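Local structure of Cyp101j2 (Sphingobium yanoikuyae, 5KYO) at residues G56-R68 against V345-L358. The protein is a haem-dependent cytochrome P450 monooxygenase that probably hydroxylates the monoterpene 1,8-cineole. Residues are numbered along the deposited sequence; the frame is centred on the assembly and turned at random.
Sequences GLDFHQSWREIMR and VVVAMDDARNEDPL
Helix 59-68 comes closest to segment 345-358 where Arg-64 CA lies 6.6 Å from Met-349 CA, and Trp-63 CA lies 7.4 Å from Val-346 CA. Asp-58 and Gln-61 close the start of the helix in a capping box, with Gln-61 N bonded to Asp-58 OD2. Over one face of the Trp-63 indole sits Val-345 CG1, a CH-pi contact 3.8 Å from the five-membered ring centroid, while Val-346 CG1 touches Trp-63 CE3. Met-67, bent at chi3 (57°), lays its SD against Val-346 and its CE beside Asp-350 CA. In the cytochrome P450 fold this joins an N-terminal helix to the short helix 344-348 that follows a strand of the mixed sheet, with the side chain of Val-345 about 9 Å from the haem. His-60 CB touches both Met-349 SD and Leu-358 CD2, and His-60 NE2 bonds to Pro-315 O. The Arg-64 chain runs past Leu-358, its CD against Leu-358 CG, then turns at chi3 (54°). This brings Arg-64 NH1 2.7 Å from Met-349 O in a weak, bent bond. Arg-64 NH2 makes a long salt bridge, with only a weak hydrogen bond, to Asp-351 OD2 (3.5 Å), guanidinium and carboxylate planes nearly perpendicular. A leucine in place of Arg-64 would probably leave Met-349 O and Asp-351 without these partners.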
loop_
_atom_site.group_PDB
_atom_site.type_symbol
_atom_site.label_atom_id
_atom_site.label_comp_id
_atom_site.label_asym_id
_atom_site.label_seq_id
_atom_site.Cartn_x
_atom_site.Cartn_y
_atom_site.Cartn_z
ATOM N N GLY A 56 -15.627 17.206 -7.587
ATOM C CA GLY A 56 -14.653 17.053 -6.525
ATOM C C GLY A 56 -15.260 16.436 -5.276
ATOM O O GLY A 56 -15.629 17.138 -4.331
ATOM N N LEU A 57 -15.388 15.114 -5.292
ATOM C CA LEU A 57 -15.773 14.345 -4.115
ATOM C C LEU A 57 -14.520 13.996 -3.317
ATOM O O LEU A 57 -13.410 14.086 -3.839
ATOM C CB LEU A 57 -16.511 13.062 -4.520
ATOM C CG LEU A 57 -17.763 13.263 -5.376
ATOM C CD1 LEU A 57 -18.356 11.928 -5.829
ATOM C CD2 LEU A 57 -18.771 14.050 -4.581
ATOM N N ASP A 58 -14.700 13.623 -2.055
ATOM C CA ASP A 58 -13.617 13.037 -1.282
ATOM C C ASP A 58 -13.410 11.597 -1.740
ATOM O O ASP A 58 -14.371 10.907 -2.043
ATOM C CB ASP A 58 -13.930 13.100 0.215
ATOM C CG ASP A 58 -13.086 12.144 1.028
ATOM O OD1 ASP A 58 -11.916 12.478 1.319
ATOM O OD2 ASP A 58 -13.588 11.055 1.377
ATOM N N PHE A 59 -12.156 11.146 -1.789
ATOM C CA PHE A 59 -11.815 9.777 -2.199
ATOM C C PHE A 59 -12.671 8.721 -1.509
ATOM O O PHE A 59 -13.317 7.901 -2.163
ATOM C CB PHE A 59 -10.328 9.494 -1.903
ATOM C CG PHE A 59 -9.869 8.109 -2.292
ATOM C CD1 PHE A 59 -10.032 7.038 -1.423
ATOM C CD2 PHE A 59 -9.213 7.898 -3.485
ATOM C CE1 PHE A 59 -9.597 5.783 -1.758
ATOM C CE2 PHE A 59 -8.768 6.640 -3.831
ATOM C CZ PHE A 59 -8.963 5.580 -2.973
ATOM N N HIS A 60 -12.677 8.721 -0.182
ATOM C CA HIS A 60 -13.366 7.649 0.520
ATOM C C HIS A 60 -14.896 7.805 0.442
ATOM O O HIS A 60 -15.633 6.810 0.407
ATOM C CB HIS A 60 -12.847 7.572 1.953
ATOM C CG HIS A 60 -11.432 7.090 2.023
ATOM N ND1 HIS A 60 -10.347 7.916 1.814
ATOM C CD2 HIS A 60 -10.924 5.840 2.169
ATOM C CE1 HIS A 60 -9.233 7.208 1.879
ATOM N NE2 HIS A 60 -9.557 5.946 2.095
ATOM N N GLN A 61 -15.358 9.051 0.379
ATOM C CA GLN A 61 -16.775 9.345 0.218
ATOM C C GLN A 61 -17.287 8.775 -1.105
ATOM O O GLN A 61 -18.296 8.092 -1.136
ATOM C CB GLN A 61 -17.012 10.859 0.287
ATOM C CG GLN A 61 -18.367 11.322 -0.231
ATOM C CD GLN A 61 -18.373 12.805 -0.589
ATOM O OE1 GLN A 61 -17.400 13.325 -1.137
ATOM N NE2 GLN A 61 -19.474 13.491 -0.279
ATOM N N SER A 62 -16.563 9.064 -2.183
ATOM C CA SER A 62 -16.814 8.497 -3.507
ATOM C C SER A 62 -17.061 6.985 -3.469
ATOM O O SER A 62 -18.046 6.473 -4.048
ATOM C CB SER A 62 -15.624 8.810 -4.424
ATOM O OG SER A 62 -15.837 8.342 -5.741
ATOM N N TRP A 63 -16.157 6.281 -2.791
ATOM C CA TRP A 63 -16.249 4.833 -2.639
ATOM C C TRP A 63 -17.508 4.442 -1.879
ATOM O O TRP A 63 -18.173 3.473 -2.225
ATOM C CB TRP A 63 -15.017 4.276 -1.911
ATOM C CG TRP A 63 -13.829 4.003 -2.787
ATOM C CD1 TRP A 63 -12.928 4.916 -3.260
ATOM C CD2 TRP A 63 -13.406 2.731 -3.283
ATOM N NE1 TRP A 63 -11.980 4.287 -4.029
ATOM C CE2 TRP A 63 -12.253 2.944 -4.055
ATOM C CE3 TRP A 63 -13.897 1.433 -3.151
ATOM C CZ2 TRP A 63 -11.580 1.902 -4.698
ATOM C CZ3 TRP A 63 -13.232 0.399 -3.793
ATOM C CH2 TRP A 63 -12.088 0.639 -4.555
ATOM N N ARG A 64 -17.839 5.201 -0.840
ATOM C CA ARG A 64 -19.019 4.899 -0.045
ATOM C C ARG A 64 -20.299 5.036 -0.879
ATOM O O ARG A 64 -21.252 4.277 -0.692
ATOM C CB ARG A 64 -19.077 5.806 1.187
ATOM C CG ARG A 64 -18.136 5.379 2.311
ATOM C CD ARG A 64 -18.012 6.461 3.367
ATOM N NE ARG A 64 -19.313 6.872 3.884
ATOM C CZ ARG A 64 -19.984 6.221 4.830
ATOM N NH1 ARG A 64 -19.483 5.116 5.362
ATOM N NH2 ARG A 64 -21.161 6.675 5.244
ATOM N N GLU A 65 -20.311 5.989 -1.806
ATOM C CA GLU A 65 -21.454 6.156 -2.705
ATOM C C GLU A 65 -21.568 4.985 -3.675
ATOM O O GLU A 65 -22.671 4.536 -3.990
ATOM C CB GLU A 65 -21.357 7.472 -3.480
ATOM C CG GLU A 65 -22.205 8.587 -2.886
ATOM C CD GLU A 65 -23.681 8.227 -2.844
ATOM O OE1 GLU A 65 -24.217 8.009 -1.735
ATOM O OE2 GLU A 65 -24.311 8.167 -3.922
ATOM N N ILE A 66 -20.424 4.493 -4.142
ATOM C CA ILE A 66 -20.399 3.304 -4.995
ATOM C C ILE A 66 -20.979 2.117 -4.237
ATOM O O ILE A 66 -21.818 1.381 -4.770
ATOM C CB ILE A 66 -18.975 2.988 -5.471
ATOM C CG1 ILE A 66 -18.498 4.069 -6.442
ATOM C CG2 ILE A 66 -18.919 1.616 -6.145
ATOM C CD1 ILE A 66 -17.068 3.899 -6.907
ATOM N N MET A 67 -20.553 1.960 -2.980
ATOM C CA MET A 67 -21.035 0.888 -2.109
ATOM C C MET A 67 -22.538 1.007 -1.838
ATOM O O MET A 67 -23.257 0.002 -1.743
ATOM C CB MET A 67 -20.268 0.895 -0.779
ATOM C CG MET A 67 -18.779 0.657 -0.923
ATOM S SD MET A 67 -17.814 0.974 0.571
ATOM C CE MET A 67 -18.582 -0.099 1.785
ATOM N N ARG A 68 -23.004 2.245 -1.716
ATOM C CA ARG A 68 -24.383 2.516 -1.326
ATOM C C ARG A 68 -25.352 2.312 -2.492
ATOM O O ARG A 68 -26.500 1.902 -2.294
ATOM C CB ARG A 68 -24.491 3.943 -0.771
ATOM C CG ARG A 68 -25.854 4.317 -0.229
ATOM C CD ARG A 68 -25.848 5.747 0.283
ATOM N N VAL A 345 -10.453 -0.732 1.082
ATOM C CA VAL A 345 -11.254 0.491 1.197
ATOM C C VAL A 345 -12.678 0.225 1.671
ATOM O O VAL A 345 -13.195 0.950 2.524
ATOM C CB VAL A 345 -11.331 1.249 -0.155
ATOM C CG1 VAL A 345 -12.153 2.536 -0.016
ATOM C CG2 VAL A 345 -9.936 1.547 -0.675
ATOM N N VAL A 346 -13.302 -0.828 1.146
ATOM C CA VAL A 346 -14.710 -1.095 1.454
ATOM C C VAL A 346 -14.882 -1.701 2.844
ATOM O O VAL A 346 -15.999 -1.794 3.349
ATOM C CB VAL A 346 -15.360 -2.012 0.390
ATOM C CG1 VAL A 346 -15.085 -1.452 -0.992
ATOM C CG2 VAL A 346 -14.837 -3.419 0.488
ATOM N N VAL A 347 -13.774 -2.062 3.478
ATOM C CA VAL A 347 -13.817 -2.644 4.816
ATOM C C VAL A 347 -14.082 -1.579 5.892
ATOM O O VAL A 347 -15.155 -1.568 6.506
ATOM C CB VAL A 347 -12.507 -3.411 5.135
ATOM C CG1 VAL A 347 -12.477 -3.845 6.587
ATOM C CG2 VAL A 347 -12.382 -4.616 4.219
ATOM N N ALA A 348 -13.137 -0.666 6.103
ATOM C CA ALA A 348 -13.299 0.340 7.158
ATOM C C ALA A 348 -14.356 1.386 6.821
ATOM O O ALA A 348 -14.847 2.070 7.714
ATOM C CB ALA A 348 -11.957 1.036 7.451
ATOM N N MET A 349 -14.724 1.514 5.549
ATOM C CA MET A 349 -15.717 2.525 5.173
ATOM C C MET A 349 -17.148 2.014 5.219
ATOM O O MET A 349 -18.091 2.789 5.013
ATOM C CB MET A 349 -15.422 3.078 3.784
ATOM C CG MET A 349 -14.119 3.838 3.701
ATOM S SD MET A 349 -14.138 5.346 4.686
ATOM C CE MET A 349 -13.097 4.887 6.049
ATOM N N ASP A 350 -17.311 0.722 5.487
ATOM C CA ASP A 350 -18.646 0.121 5.595
ATOM C C ASP A 350 -19.331 0.555 6.894
ATOM O O ASP A 350 -18.916 0.158 7.987
ATOM C CB ASP A 350 -18.550 -1.409 5.524
ATOM C CG ASP A 350 -19.903 -2.084 5.276
ATOM O OD1 ASP A 350 -20.948 -1.511 5.642
ATOM O OD2 ASP A 350 -19.920 -3.201 4.717
ATOM N N ASP A 351 -20.382 1.363 6.783
ATOM C CA ASP A 351 -21.033 1.892 7.981
ATOM C C ASP A 351 -21.984 0.878 8.617
ATOM O O ASP A 351 -22.518 1.105 9.703
ATOM C CB ASP A 351 -21.772 3.198 7.665
ATOM C CG ASP A 351 -22.786 3.048 6.553
ATOM O OD1 ASP A 351 -23.035 1.907 6.111
ATOM O OD2 ASP A 351 -23.340 4.082 6.119
ATOM N N ALA A 352 -22.186 -0.250 7.944
ATOM C CA ALA A 352 -22.974 -1.337 8.512
ATOM C C ALA A 352 -22.130 -2.147 9.489
ATOM O O ALA A 352 -22.627 -3.090 10.112
ATOM C CB ALA A 352 -23.528 -2.233 7.416
ATOM N N ARG A 353 -20.853 -1.774 9.601
ATOM C CA ARG A 353 -19.894 -2.436 10.490
ATOM C C ARG A 353 -18.973 -1.423 11.165
ATOM O O ARG A 353 -18.114 -1.794 11.964
ATOM C CB ARG A 353 -19.041 -3.447 9.725
ATOM C CG ARG A 353 -19.822 -4.486 8.955
ATOM N N ASN A 354 -19.134 -0.148 10.824
ATOM C CA ASN A 354 -18.304 0.902 11.404
ATOM C C ASN A 354 -19.094 2.170 11.705
ATOM O O ASN A 354 -20.005 2.530 10.962
ATOM C CB ASN A 354 -17.144 1.247 10.474
ATOM C CG ASN A 354 -16.338 0.036 10.073
ATOM O OD1 ASN A 354 -15.551 -0.491 10.863
ATOM N ND2 ASN A 354 -16.521 -0.406 8.831
ATOM N N GLU A 355 -18.728 2.851 12.786
ATOM C CA GLU A 355 -19.445 4.049 13.214
ATOM C C GLU A 355 -18.866 5.313 12.589
ATOM O O GLU A 355 -17.700 5.621 12.826
ATOM C CB GLU A 355 -19.413 4.165 14.740
ATOM N N ASP A 356 -19.682 6.033 11.811
ATOM C CA ASP A 356 -19.277 7.281 11.145
ATOM C C ASP A 356 -17.835 7.226 10.643
ATOM O O ASP A 356 -16.971 7.960 11.129
ATOM C CB ASP A 356 -19.437 8.470 12.095
ATOM C CG ASP A 356 -20.844 8.593 12.644
ATOM O OD1 ASP A 356 -21.802 8.324 11.895
ATOM O OD2 ASP A 356 -20.990 8.954 13.829
ATOM N N PRO A 357 -17.565 6.335 9.686
ATOM C CA PRO A 357 -16.156 6.015 9.421
ATOM C C PRO A 357 -15.387 7.130 8.713
ATOM O O PRO A 357 -14.159 7.112 8.725
ATOM C CB PRO A 357 -16.246 4.766 8.546
ATOM C CG PRO A 357 -17.586 4.858 7.891
ATOM C CD PRO A 357 -18.492 5.526 8.876
ATOM N N LEU A 358 -16.091 8.086 8.121
ATOM C CA LEU A 358 -15.434 9.211 7.471
ATOM C C LEU A 358 -14.945 10.224 8.487
ATOM O O LEU A 358 -14.155 11.110 8.161
ATOM C CB LEU A 358 -16.380 9.903 6.486
ATOM C CG LEU A 358 -16.578 9.249 5.124
ATOM C CD1 LEU A 358 -17.425 10.151 4.235
ATOM C CD2 LEU A 358 -15.243 8.922 4.443
#